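Local coordinates for pyridoxamine 5-phosphate-dependent dehydrase (Escherichia coli, PDB 3B8X), which catalyses removal of the C3'-hydroxyl group from GDP-4-keto-6-deoxy-D-mannose by a combined transamination and deoxygenation, a step in making the O-antigen sugar L-colitose, at residues Cys213-Gly218 with Asn250-Glu255; Ser49-Met54 with Glu206-Leu211; Ala61-Ile66 with Leu97-Leu102. The protein carries 1 engineered substitution. All blocks are in the same frame, centred on the assembly; numbering follows the deposited sequence.

Contact 1: residues Cys213-Gly218 with Asn250-Glu255; sequences CIRAHG and NVRPLE. With G4M ([(2R,3S,4R,5R)-5-(2-amino-6-oxo-1,6-dihydro-9H-purin-9-yl)-3,4-dihydroxytetrahydrofuran-2-yl]methyl (2R,3S,4S,5S,6R)-3,4-dihydroxy-5-[({3-hydroxy-2-methyl-5-[(phosphonooxy)methyl]pyridin-4-yl}methyl)amino]-6-methyltetrahydro-2H-pyran-2-yl dihydrogen diphosphate), chain G.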
loop_
_atom_site.group_PDB
_atom_site.type_symbol
_atom_site.label_atom_id
_atom_site.label_comp_id
_atom_site.label_asym_id
_atom_site.label_seq_id
_atom_site.Cartn_x
_atom_site.Cartn_y
_atom_site.Cartn_z
ATOM N N CYS B 213 -1.345 -14.109 -2.488
ATOM C CA CYS B 213 -1.139 -13.717 -3.883
ATOM C C CYS B 213 -1.282 -12.208 -4.118
ATOM O O CYS B 213 -0.442 -11.581 -4.758
ATOM C CB CYS B 213 -2.176 -14.463 -4.738
ATOM S SG CYS B 213 -2.197 -14.044 -6.520
ATOM N N ILE B 214 -2.376 -11.624 -3.614
ATOM C CA ILE B 214 -2.620 -10.209 -3.852
ATOM C C ILE B 214 -1.770 -9.239 -3.029
ATOM O O ILE B 214 -1.702 -8.024 -3.343
ATOM C CB ILE B 214 -4.087 -9.874 -3.841
ATOM C CG1 ILE B 214 -4.686 -10.204 -2.463
ATOM C CG2 ILE B 214 -4.770 -10.522 -5.021
ATOM C CD1 ILE B 214 -6.127 -9.667 -2.340
ATOM N N ARG B 215 -1.148 -9.770 -1.965
ATOM C CA ARG B 215 -0.274 -8.928 -1.137
ATOM C C ARG B 215 0.943 -8.599 -1.957
ATOM O O ARG B 215 1.614 -7.615 -1.705
ATOM C CB ARG B 215 0.349 -9.687 0.051
ATOM C CG ARG B 215 1.376 -8.838 0.800
ATOM C CD ARG B 215 1.758 -9.549 2.092
ATOM N NE ARG B 215 2.284 -10.907 1.850
ATOM C CZ ARG B 215 2.652 -11.759 2.807
ATOM N NH1 ARG B 215 2.488 -11.447 4.094
ATOM N NH2 ARG B 215 3.147 -12.951 2.475
ATOM N N ALA B 216 1.285 -9.481 -2.897
ATOM C CA ALA B 216 2.538 -9.257 -3.599
ATOM C C ALA B 216 2.473 -9.473 -5.095
ATOM O O ALA B 216 2.761 -10.565 -5.576
ATOM C CB ALA B 216 3.641 -10.151 -3.013
ATOM N N HIS B 217 2.122 -8.417 -5.807
ATOM C CA HIS B 217 2.105 -8.421 -7.258
ATOM C C HIS B 217 1.138 -9.324 -7.979
ATOM O O HIS B 217 1.124 -9.308 -9.212
ATOM C CB HIS B 217 3.519 -8.697 -7.793
ATOM C CG HIS B 217 4.572 -7.833 -7.180
ATOM N ND1 HIS B 217 4.690 -6.492 -7.493
ATOM C CD2 HIS B 217 5.575 -8.115 -6.304
ATOM C CE1 HIS B 217 5.730 -5.991 -6.847
ATOM N NE2 HIS B 217 6.279 -6.949 -6.112
ATOM N N GLY B 218 0.356 -10.112 -7.254
ATOM C CA GLY B 218 -0.585 -11.020 -7.881
ATOM C C GLY B 218 0.132 -12.218 -8.488
ATOM O O GLY B 218 -0.386 -12.904 -9.345
ATOM N N ASN B 250 1.282 -4.395 -4.330
ATOM C CA ASN B 250 2.474 -4.738 -3.576
ATOM C C ASN B 250 2.228 -3.969 -2.266
ATOM O O ASN B 250 2.373 -2.731 -2.225
ATOM C CB ASN B 250 3.771 -4.233 -4.180
ATOM C CG ASN B 250 4.937 -4.298 -3.183
ATOM O OD1 ASN B 250 4.735 -4.655 -2.018
ATOM N ND2 ASN B 250 6.159 -3.930 -3.629
ATOM N N VAL B 251 1.779 -4.673 -1.225
ATOM C CA VAL B 251 1.601 -4.102 0.118
ATOM C C VAL B 251 2.355 -4.951 1.148
ATOM O O VAL B 251 1.901 -5.205 2.253
ATOM C CB VAL B 251 0.129 -3.930 0.522
ATOM C CG1 VAL B 251 -0.522 -2.920 -0.459
ATOM C CG2 VAL B 251 -0.567 -5.285 0.472
ATOM N N ARG B 252 3.510 -5.437 0.737
ATOM C CA ARG B 252 4.308 -6.243 1.615
ATOM C C ARG B 252 4.836 -5.375 2.770
ATOM O O ARG B 252 5.040 -4.171 2.592
ATOM C CB ARG B 252 5.502 -6.785 0.810
ATOM C CG ARG B 252 5.164 -7.817 -0.239
ATOM C CD ARG B 252 6.455 -8.330 -0.830
ATOM N NE ARG B 252 7.274 -7.323 -1.503
ATOM C CZ ARG B 252 8.028 -7.577 -2.569
ATOM N NH1 ARG B 252 8.080 -8.811 -3.067
ATOM N NH2 ARG B 252 8.739 -6.601 -3.136
ATOM N N PRO B 253 5.030 -5.965 3.956
ATOM C CA PRO B 253 5.594 -5.204 5.063
ATOM C C PRO B 253 7.089 -5.415 4.930
ATOM O O PRO B 253 7.530 -6.288 4.185
ATOM C CB PRO B 253 5.147 -5.995 6.328
ATOM C CG PRO B 253 4.823 -7.415 5.839
ATOM C CD PRO B 253 4.713 -7.365 4.325
ATOM N N LEU B 254 7.866 -4.706 5.743
ATOM C CA LEU B 254 9.325 -4.863 5.721
ATOM C C LEU B 254 9.750 -5.987 6.652
ATOM O O LEU B 254 9.072 -6.261 7.643
ATOM C CB LEU B 254 9.993 -3.571 6.155
ATOM C CG LEU B 254 9.824 -2.468 5.100
ATOM C CD1 LEU B 254 10.418 -1.182 5.596
ATOM C CD2 LEU B 254 10.425 -2.907 3.791
ATOM N N GLU B 255 10.901 -6.605 6.384
ATOM C CA GLU B 255 11.369 -7.648 7.297
ATOM C C GLU B 255 11.575 -7.129 8.748
ATOM O O GLU B 255 11.382 -7.838 9.748
ATOM C CB GLU B 255 12.647 -8.260 6.744
ATOM C CG GLU B 255 13.052 -9.425 7.535
ATOM C CD GLU B 255 12.313 -10.728 7.220
ATOM O OE1 GLU B 255 11.080 -10.778 6.940
ATOM O OE2 GLU B 255 12.989 -11.765 7.313
HETATM O OP3 G4M G . 8.603 -3.760 -7.042
HETATM P PL G4M G . 7.906 -2.331 -6.850
HETATM O OP1 G4M G . 6.504 -2.464 -6.146
HETATM O OP2 G4M G . 8.832 -1.295 -6.046
HETATM O OP4 G4M G . 7.730 -1.601 -8.271
HETATM C C5B G4M G . 6.741 -2.234 -9.058
HETATM C C5L G4M G . 7.070 -2.065 -10.544
HETATM C C6L G4M G . 6.267 -1.271 -11.356
HETATM N N1L G4M G . 6.496 -1.107 -12.668
HETATM C C2L G4M G . 7.435 -1.793 -13.290
HETATM C C2A G4M G . 7.554 -1.617 -14.800
HETATM C C3L G4M G . 8.292 -2.645 -12.556
HETATM O O3L G4M G . 9.254 -3.369 -13.180
HETATM C C4L G4M G . 8.109 -2.783 -11.151
HETATM C C4A G4M G . 8.894 -3.668 -10.400
HETATM N N4A G4M G . 9.856 -4.360 -10.999
HETATM C C4G G4M G . 10.746 -5.122 -10.260
HETATM C C5G G4M G . 11.082 -6.437 -10.970
HETATM C C6G G4M G . 11.587 -6.123 -12.378
HETATM O O5G G4M G . 12.134 -7.068 -10.238
HETATM C C3G G4M G . 10.235 -5.412 -8.840
HETATM O O3G G4M G . 11.062 -4.705 -7.899
HETATM C C2G G4M G . 10.252 -6.939 -8.575
HETATM O O2G G4M G . 9.965 -7.214 -7.188
HETATM C C1G G4M G . 11.593 -7.598 -9.010
HETATM O O1G G4M G . 11.411 -9.013 -9.188
HETATM P P2 G4M G . 12.719 -9.603 -8.495
HETATM O O3P G4M G . 14.068 -8.984 -9.124
HETATM O O4P G4M G . 12.713 -11.176 -8.794
HETATM O OPP G4M G . 12.638 -9.256 -6.917
HETATM P P G4M G . 13.382 -10.418 -6.065
HETATM O O1P G4M G . 13.497 -11.835 -6.827
HETATM O O2P G4M G . 12.491 -10.642 -4.742
HETATM O "O5'" G4M G . 14.851 -9.915 -5.569
HETATM C "C5'" G4M G . 15.764 -9.814 -6.660
HETATM C "C4'" G4M G . 17.124 -10.405 -6.261
HETATM O "O4'" G4M G . 17.730 -9.662 -5.162
HETATM C "C3'" G4M G . 16.956 -11.875 -5.769
HETATM O "O3'" G4M G . 18.072 -12.686 -6.143
HETATM C "C2'" G4M G . 16.838 -11.715 -4.236
HETATM O "O2'" G4M G . 17.420 -12.840 -3.560
HETATM C "C1'" G4M G . 17.704 -10.475 -3.971
HETATM N N9 G4M G . 17.177 -9.722 -2.834
HETATM C C8 G4M G . 15.949 -9.128 -2.763
HETATM N N7 G4M G . 15.846 -8.543 -1.596
HETATM C C4 G4M G . 17.849 -9.501 -1.681
HETATM C C5 G4M G . 16.995 -8.735 -0.883
HETATM C C6 G4M G . 17.461 -8.332 0.391
HETATM O O6 G4M G . 16.786 -7.639 1.122
HETATM N N3 G4M G . 19.050 -9.841 -1.237
HETATM C C2 G4M G . 19.465 -9.470 -0.051
HETATM N N1 G4M G . 18.694 -8.713 0.771
HETATM N N2 G4M G . 20.717 -9.834 0.364
#
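H217 keeps CG beside its own backbone N (chi1 -50°), whereas N250 swings CG to the far side from its backbone N (chi1 165°); the two side chains thereby run alongside each other, pointing the same way toward the phosphate on the pyridoxamine end of the bound adduct. N250 CB lies 3.7 Å from H217 CE1, an off-centre CH-pi contact, and the amide plane is turned 58° from the ring. An asparagine suits this place because both ends of its amide work. N250 ND2 donates to phosphate oxygen OP1 of G4M at 2.9 Å, and N250 OD1 accepts from R252 N at 3.1 Å, closing an Asx turn that fixes the amide's rotation. The second subunit's E196 also takes a bond from ND2, and it forms a salt bridge with R252 NE. This is the composite active site of a dimeric DegT/DnrJ/EryC1 aminotransferase, where both subunits help bind the adduct. R252 presents one face of its guanidinium to H217 NE2, with the ring nearly perpendicular to it. Beneath these side chains the backbones meet in a single bridge between A216 and N250: V251 N donates to R215 O at 3.0 Å. Small A216 lets R252 CG approach A216 CB to 3.9 Å, while the aliphatic part of R215 lies against V251 CG2 and its NH1 turns away to E40.

Contact 2: residues Ser49-Met54 with Glu206-Leu211; sequences SKYAVM and EIYHIL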
loop_
_atom_site.group_PDB
_atom_site.type_symbol
_atom_site.label_atom_id
_atom_site.label_comp_id
_atom_site.label_asym_id
_atom_site.label_seq_id
_atom_site.Cartn_x
_atom_site.Cartn_y
_atom_site.Cartn_z
ATOM N N SER B 49 -6.415 -17.702 15.295
ATOM C CA SER B 49 -6.909 -17.880 13.914
ATOM C C SER B 49 -6.051 -18.962 13.231
ATOM O O SER B 49 -4.930 -19.241 13.651
ATOM C CB SER B 49 -6.838 -16.565 13.120
ATOM O OG SER B 49 -5.506 -16.099 13.141
ATOM N N LYS B 50 -6.528 -19.579 12.162
ATOM C CA LYS B 50 -5.638 -20.563 11.571
ATOM C C LYS B 50 -4.526 -19.852 10.846
ATOM O O LYS B 50 -3.408 -20.349 10.782
ATOM C CB LYS B 50 -6.337 -21.482 10.574
ATOM C CG LYS B 50 -7.669 -22.030 11.088
ATOM C CD LYS B 50 -8.436 -22.807 10.022
ATOM C CE LYS B 50 -8.345 -24.315 10.240
ATOM N NZ LYS B 50 -7.345 -24.976 9.335
ATOM N N TYR B 51 -4.840 -18.702 10.262
ATOM C CA TYR B 51 -3.852 -18.037 9.451
ATOM C C TYR B 51 -3.719 -16.575 9.760
ATOM O O TYR B 51 -4.671 -15.937 10.199
ATOM C CB TYR B 51 -4.321 -18.103 8.009
ATOM C CG TYR B 51 -4.595 -19.477 7.532
ATOM C CD1 TYR B 51 -5.892 -19.916 7.343
ATOM C CD2 TYR B 51 -3.545 -20.319 7.198
ATOM C CE1 TYR B 51 -6.138 -21.190 6.886
ATOM C CE2 TYR B 51 -3.780 -21.570 6.702
ATOM C CZ TYR B 51 -5.079 -21.994 6.558
ATOM O OH TYR B 51 -5.300 -23.248 6.070
ATOM N N ALA B 52 -2.567 -16.034 9.386
ATOM C CA ALA B 52 -2.295 -14.606 9.523
ATOM C C ALA B 52 -1.450 -14.147 8.326
ATOM O O ALA B 52 -0.553 -14.887 7.875
ATOM C CB ALA B 52 -1.554 -14.326 10.833
ATOM N N VAL B 53 -1.793 -12.983 7.767
ATOM C CA VAL B 53 -1.038 -12.397 6.644
ATOM C C VAL B 53 -0.690 -10.971 7.014
ATOM O O VAL B 53 -1.573 -10.135 7.057
ATOM C CB VAL B 53 -1.770 -12.318 5.304
ATOM C CG1 VAL B 53 -0.852 -11.665 4.278
ATOM C CG2 VAL B 53 -2.195 -13.711 4.768
ATOM N N MET B 54 0.593 -10.700 7.229
ATOM C CA MET B 54 1.071 -9.353 7.552
ATOM C C MET B 54 1.210 -8.466 6.322
ATOM O O MET B 54 1.658 -8.925 5.283
ATOM C CB MET B 54 2.430 -9.408 8.184
ATOM C CG MET B 54 2.838 -8.038 8.809
ATOM S SD MET B 54 4.549 -8.112 9.431
ATOM C CE MET B 54 4.695 -6.649 10.485
ATOM N N GLU B 206 -8.605 -20.800 1.456
ATOM C CA GLU B 206 -8.689 -20.143 0.126
ATOM C C GLU B 206 -8.412 -18.643 0.226
ATOM O O GLU B 206 -7.647 -18.070 -0.568
ATOM C CB GLU B 206 -10.031 -20.322 -0.602
ATOM C CG GLU B 206 -9.984 -19.787 -2.060
ATOM C CD GLU B 206 -11.356 -19.725 -2.725
ATOM O OE1 GLU B 206 -12.339 -19.820 -1.969
ATOM O OE2 GLU B 206 -11.460 -19.511 -3.961
ATOM N N ILE B 207 -9.073 -18.023 1.197
ATOM C CA ILE B 207 -8.877 -16.609 1.458
ATOM C C ILE B 207 -7.399 -16.364 1.775
ATOM O O ILE B 207 -6.811 -15.414 1.276
ATOM C CB ILE B 207 -9.743 -16.164 2.630
ATOM C CG1 ILE B 207 -11.210 -16.197 2.221
ATOM C CG2 ILE B 207 -9.417 -14.754 3.023
ATOM C CD1 ILE B 207 -11.640 -15.046 1.344
ATOM N N TYR B 208 -6.828 -17.186 2.654
ATOM C CA TYR B 208 -5.405 -17.144 3.021
ATOM C C TYR B 208 -4.522 -17.145 1.766
ATOM O O TYR B 208 -3.706 -16.265 1.532
ATOM C CB TYR B 208 -5.080 -18.402 3.816
ATOM C CG TYR B 208 -3.629 -18.479 4.213
ATOM C CD1 TYR B 208 -2.974 -17.349 4.702
ATOM C CD2 TYR B 208 -2.896 -19.660 4.106
ATOM C CE1 TYR B 208 -1.630 -17.364 5.083
ATOM C CE2 TYR B 208 -1.525 -19.683 4.461
ATOM C CZ TYR B 208 -0.915 -18.547 4.976
ATOM O OH TYR B 208 0.399 -18.549 5.384
ATOM N N HIS B 209 -4.709 -18.124 0.900
ATOM C CA HIS B 209 -3.935 -18.131 -0.327
ATOM C C HIS B 209 -4.223 -16.907 -1.199
ATOM O O HIS B 209 -3.293 -16.331 -1.769
ATOM C CB HIS B 209 -4.175 -19.461 -1.076
ATOM C CG HIS B 209 -3.585 -20.637 -0.357
ATOM N ND1 HIS B 209 -3.812 -21.951 -0.727
ATOM C CD2 HIS B 209 -2.780 -20.682 0.731
ATOM C CE1 HIS B 209 -3.151 -22.749 0.095
ATOM N NE2 HIS B 209 -2.526 -22.005 0.994
ATOM N N ILE B 210 -5.483 -16.474 -1.280
ATOM C CA ILE B 210 -5.784 -15.310 -2.118
ATOM C C ILE B 210 -5.033 -14.119 -1.558
ATOM O O ILE B 210 -4.497 -13.286 -2.291
ATOM C CB ILE B 210 -7.283 -14.956 -2.139
ATOM C CG1 ILE B 210 -8.084 -15.946 -3.018
ATOM C CG2 ILE B 210 -7.460 -13.577 -2.708
ATOM C CD1 ILE B 210 -9.636 -16.023 -2.738
ATOM N N LEU B 211 -4.980 -14.054 -0.250
ATOM C CA LEU B 211 -4.293 -12.935 0.401
ATOM C C LEU B 211 -2.805 -12.962 0.057
ATOM O O LEU B 211 -2.213 -11.933 -0.284
ATOM C CB LEU B 211 -4.494 -12.943 1.929
ATOM C CG LEU B 211 -5.956 -12.622 2.302
ATOM C CD1 LEU B 211 -6.302 -13.006 3.738
ATOM C CD2 LEU B 211 -6.292 -11.114 2.084
HETATM O O HOH W 1 1.586 -16.826 6.881
#
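Y51 and Y208 lay their rings face over face in an offset stack, centroids 4.2 Å apart and planes only 17° from parallel. The overlap is close: CD2 of Y51 comes within 3.2 Å of CD2 of Y208. Each ring also receives the other's CB over its face, so two CH-pi contacts flank the stack. The side chains run at about a right angle to one another, an arrangement reached because Y208 carries CG on the side away from its backbone N (chi1 178°) while Y51 keeps CG beside its own. Tyrosine gives both positions a broad face for stacking, and at Y208 a hydroxyl that can bind water. K50 CB lies over the other face of the Y51 ring, toward its rim.

Farther along the strand, V53 CG2 meets the edge of the Y208 ring at CE1, 3.7 Å away, and stands equally far from L211 CB. Branched V53 and L211 continue the apolar layer into buried ground. The looser, wetter side is at the Y208 hydroxyl, where Y208 OH donates to a water at 2.6 Å and that water donates onward to A52 O. Strand 51-54 and helix 206-211 run nearly parallel, their axes 16° apart and 9.0 Å at closest approach, and a classic beta bulge sets K50 and Y51 opposite T202: a helix packed on the edge strand of the large mixed sheet of an aspartate aminotransferase-type fold.

Contact 3: residues Ala61-Ile66 with Leu97-Leu102; sequences ANLLMI and LQQYGL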
loop_
_atom_site.group_PDB
_atom_site.type_symbol
_atom_site.label_atom_id
_atom_site.label_comp_id
_atom_site.label_asym_id
_atom_site.label_seq_id
_atom_site.Cartn_x
_atom_site.Cartn_y
_atom_site.Cartn_z
ATOM N N ALA B 61 -4.478 -3.661 5.104
ATOM C CA ALA B 61 -5.076 -4.960 5.479
ATOM C C ALA B 61 -6.593 -4.972 5.138
ATOM O O ALA B 61 -7.153 -5.927 4.554
ATOM C CB ALA B 61 -4.822 -5.241 7.005
ATOM N N ASN B 62 -7.245 -3.850 5.392
ATOM C CA ASN B 62 -8.641 -3.716 5.035
ATOM C C ASN B 62 -8.776 -3.762 3.516
ATOM O O ASN B 62 -9.752 -4.318 3.004
ATOM C CB ASN B 62 -9.170 -2.352 5.503
ATOM C CG ASN B 62 -9.575 -2.325 6.944
ATOM O OD1 ASN B 62 -9.664 -3.358 7.597
ATOM N ND2 ASN B 62 -9.849 -1.119 7.460
ATOM N N LEU B 63 -7.822 -3.159 2.790
ATOM C CA LEU B 63 -7.931 -3.169 1.338
ATOM C C LEU B 63 -7.954 -4.611 0.821
ATOM O O LEU B 63 -8.830 -5.002 0.038
ATOM C CB LEU B 63 -6.820 -2.357 0.676
ATOM C CG LEU B 63 -6.789 -2.251 -0.849
ATOM C CD1 LEU B 63 -7.874 -1.405 -1.435
ATOM C CD2 LEU B 63 -5.429 -1.686 -1.187
ATOM N N LEU B 64 -7.002 -5.401 1.296
ATOM C CA LEU B 64 -6.943 -6.824 0.909
ATOM C C LEU B 64 -8.134 -7.622 1.398
ATOM O O LEU B 64 -8.515 -8.598 0.735
ATOM C CB LEU B 64 -5.635 -7.487 1.371
ATOM C CG LEU B 64 -4.298 -7.005 0.745
ATOM C CD1 LEU B 64 -3.160 -8.013 0.738
ATOM C CD2 LEU B 64 -4.457 -6.455 -0.641
ATOM N N MET B 65 -8.648 -7.295 2.588
ATOM C CA MET B 65 -9.804 -8.032 3.122
ATOM C C MET B 65 -10.955 -7.955 2.132
ATOM O O MET B 65 -11.536 -8.978 1.759
ATOM C CB MET B 65 -10.218 -7.515 4.497
ATOM C CG MET B 65 -11.402 -8.216 4.985
ATOM S SD MET B 65 -11.737 -7.779 6.712
ATOM C CE MET B 65 -12.083 -5.991 6.677
ATOM N N ILE B 66 -11.282 -6.742 1.687
ATOM C CA ILE B 66 -12.364 -6.541 0.693
ATOM C C ILE B 66 -12.037 -7.149 -0.680
ATOM O O ILE B 66 -12.834 -7.821 -1.328
ATOM C CB ILE B 66 -12.661 -5.012 0.519
ATOM C CG1 ILE B 66 -13.038 -4.426 1.869
ATOM C CG2 ILE B 66 -13.755 -4.781 -0.503
ATOM C CD1 ILE B 66 -14.157 -5.224 2.559
ATOM N N LEU B 97 -14.315 -0.013 0.219
ATOM C CA LEU B 97 -15.669 -0.413 -0.130
ATOM C C LEU B 97 -16.005 0.263 -1.416
ATOM O O LEU B 97 -16.481 -0.350 -2.365
ATOM C CB LEU B 97 -16.646 -0.040 0.992
ATOM C CG LEU B 97 -16.363 -0.575 2.404
ATOM C CD1 LEU B 97 -17.540 -0.232 3.304
ATOM C CD2 LEU B 97 -16.134 -2.108 2.401
ATOM N N GLN B 98 -15.682 1.544 -1.482
ATOM C CA GLN B 98 -15.977 2.309 -2.691
ATOM C C GLN B 98 -15.026 1.894 -3.784
ATOM O O GLN B 98 -15.359 1.992 -4.947
ATOM C CB GLN B 98 -15.686 3.777 -2.428
ATOM C CG GLN B 98 -15.944 4.718 -3.612
ATOM C CD GLN B 98 -14.729 4.912 -4.522
ATOM O OE1 GLN B 98 -13.586 4.617 -4.165
ATOM N NE2 GLN B 98 -15.000 5.345 -5.754
ATOM N N GLN B 99 -13.810 1.526 -3.401
ATOM C CA GLN B 99 -12.794 1.127 -4.352
ATOM C C GLN B 99 -13.161 -0.159 -5.055
ATOM O O GLN B 99 -12.756 -0.367 -6.181
ATOM C CB GLN B 99 -11.429 1.103 -3.695
ATOM C CG GLN B 99 -11.025 2.565 -3.375
ATOM C CD GLN B 99 -9.969 2.703 -2.259
ATOM O OE1 GLN B 99 -9.667 1.739 -1.547
ATOM N NE2 GLN B 99 -9.340 3.890 -2.176
ATOM N N TYR B 100 -13.989 -0.984 -4.424
ATOM C CA TYR B 100 -14.461 -2.219 -5.054
ATOM C C TYR B 100 -15.892 -2.146 -5.545
ATOM O O TYR B 100 -16.500 -3.168 -5.831
ATOM C CB TYR B 100 -14.219 -3.439 -4.184
ATOM C CG TYR B 100 -12.750 -3.802 -4.279
ATOM C CD1 TYR B 100 -11.775 -3.028 -3.633
ATOM C CD2 TYR B 100 -12.331 -4.822 -5.139
ATOM C CE1 TYR B 100 -10.416 -3.288 -3.815
ATOM C CE2 TYR B 100 -10.995 -5.052 -5.352
ATOM C CZ TYR B 100 -10.047 -4.289 -4.700
ATOM O OH TYR B 100 -8.729 -4.641 -4.873
ATOM N N GLY B 101 -16.389 -0.912 -5.640
ATOM C CA GLY B 101 -17.735 -0.616 -6.141
ATOM C C GLY B 101 -18.898 -1.261 -5.396
ATOM O O GLY B 101 -19.897 -1.626 -6.005
ATOM N N LEU B 102 -18.795 -1.373 -4.081
ATOM C CA LEU B 102 -19.880 -1.941 -3.303
ATOM C C LEU B 102 -20.960 -0.902 -2.930
ATOM O O LEU B 102 -20.731 0.307 -2.957
ATOM C CB LEU B 102 -19.342 -2.634 -2.059
ATOM C CG LEU B 102 -18.429 -3.830 -2.314
ATOM C CD1 LEU B 102 -17.693 -4.122 -0.953
ATOM C CD2 LEU B 102 -19.271 -5.009 -2.745
#
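L97 O is gripped by two backbone donors, L102 N at 3.1 Å and Y100 N at 3.3 Å, which reach it from opposite faces of its carbonyl plane. The first of these, together with G101 N bonding to Q98 O, makes the Schellman motif that ends helix 91-99. G101 is its C-prime residue, and its positive phi (58°) is easily adopted without a side chain. The turn brings Y100 and L102 round to the same neighbour as L97: I66, on helix 58-68.

I66 divides its two branches among these three residues. I66 CD1, at the end of the CG1 arm, meets L97 CD2 at 3.7 Å, the two side chains crossing at about a right angle. The other branch, I66 CG2, lies opposite the backbone N and is shared between Y100 CB at 3.9 Å and L102 CD1 at 4.0 Å. A beta-branched residue is well suited here, since it sends two branches out from one CB, a methyl and a longer ethyl arm. The I66 and Y100 side chains pass each other pointing opposite ways, which brings CG2 against the base of the tyrosine.

One turn earlier, L63 reaches in, its CG set away from the backbone N (chi1 -180°). L63 CD1 lies at the edge of the Y100 ring, in its plane, 4.0 Å from Y100 CE1, and also touches Q99 OE1 at 3.6 Å. N62, on another side of the same helix, belongs to a pocket for the cofactor–sugar adduct.

Across the contact the chemistry is van der Waals packing, almost all of it between hydrocarbon groups, while hydrogen bonding is left to the helix end and to partners beyond the two segments: Y249 of the same chain for Y100 OH, and G248 O of the second subunit for Q99 NE2.

Contacts 1 and 2 both use helix 205-214, contact 2 its body and contact 1 its end and the loop beyond; their centres lie 13 Å apart, and R215 NH1 probably bonds to M54 O between them. Contact 3 is about 16 Å from the centres of both. Helix 58-68 follows strand 51-55, so contact 3 forms within the chain between the two segments of contact 2, and contact 1 follows both. L64 of this helix packs on R215, V251 and L211, joining all three. Contact 2 holds helix 205-214 on the sheet's edge strand, contact 1 extends this to the active-site loop, and contact 3 joins two helices lying against the sheet; contacts 1 and 3 also touch the second subunit.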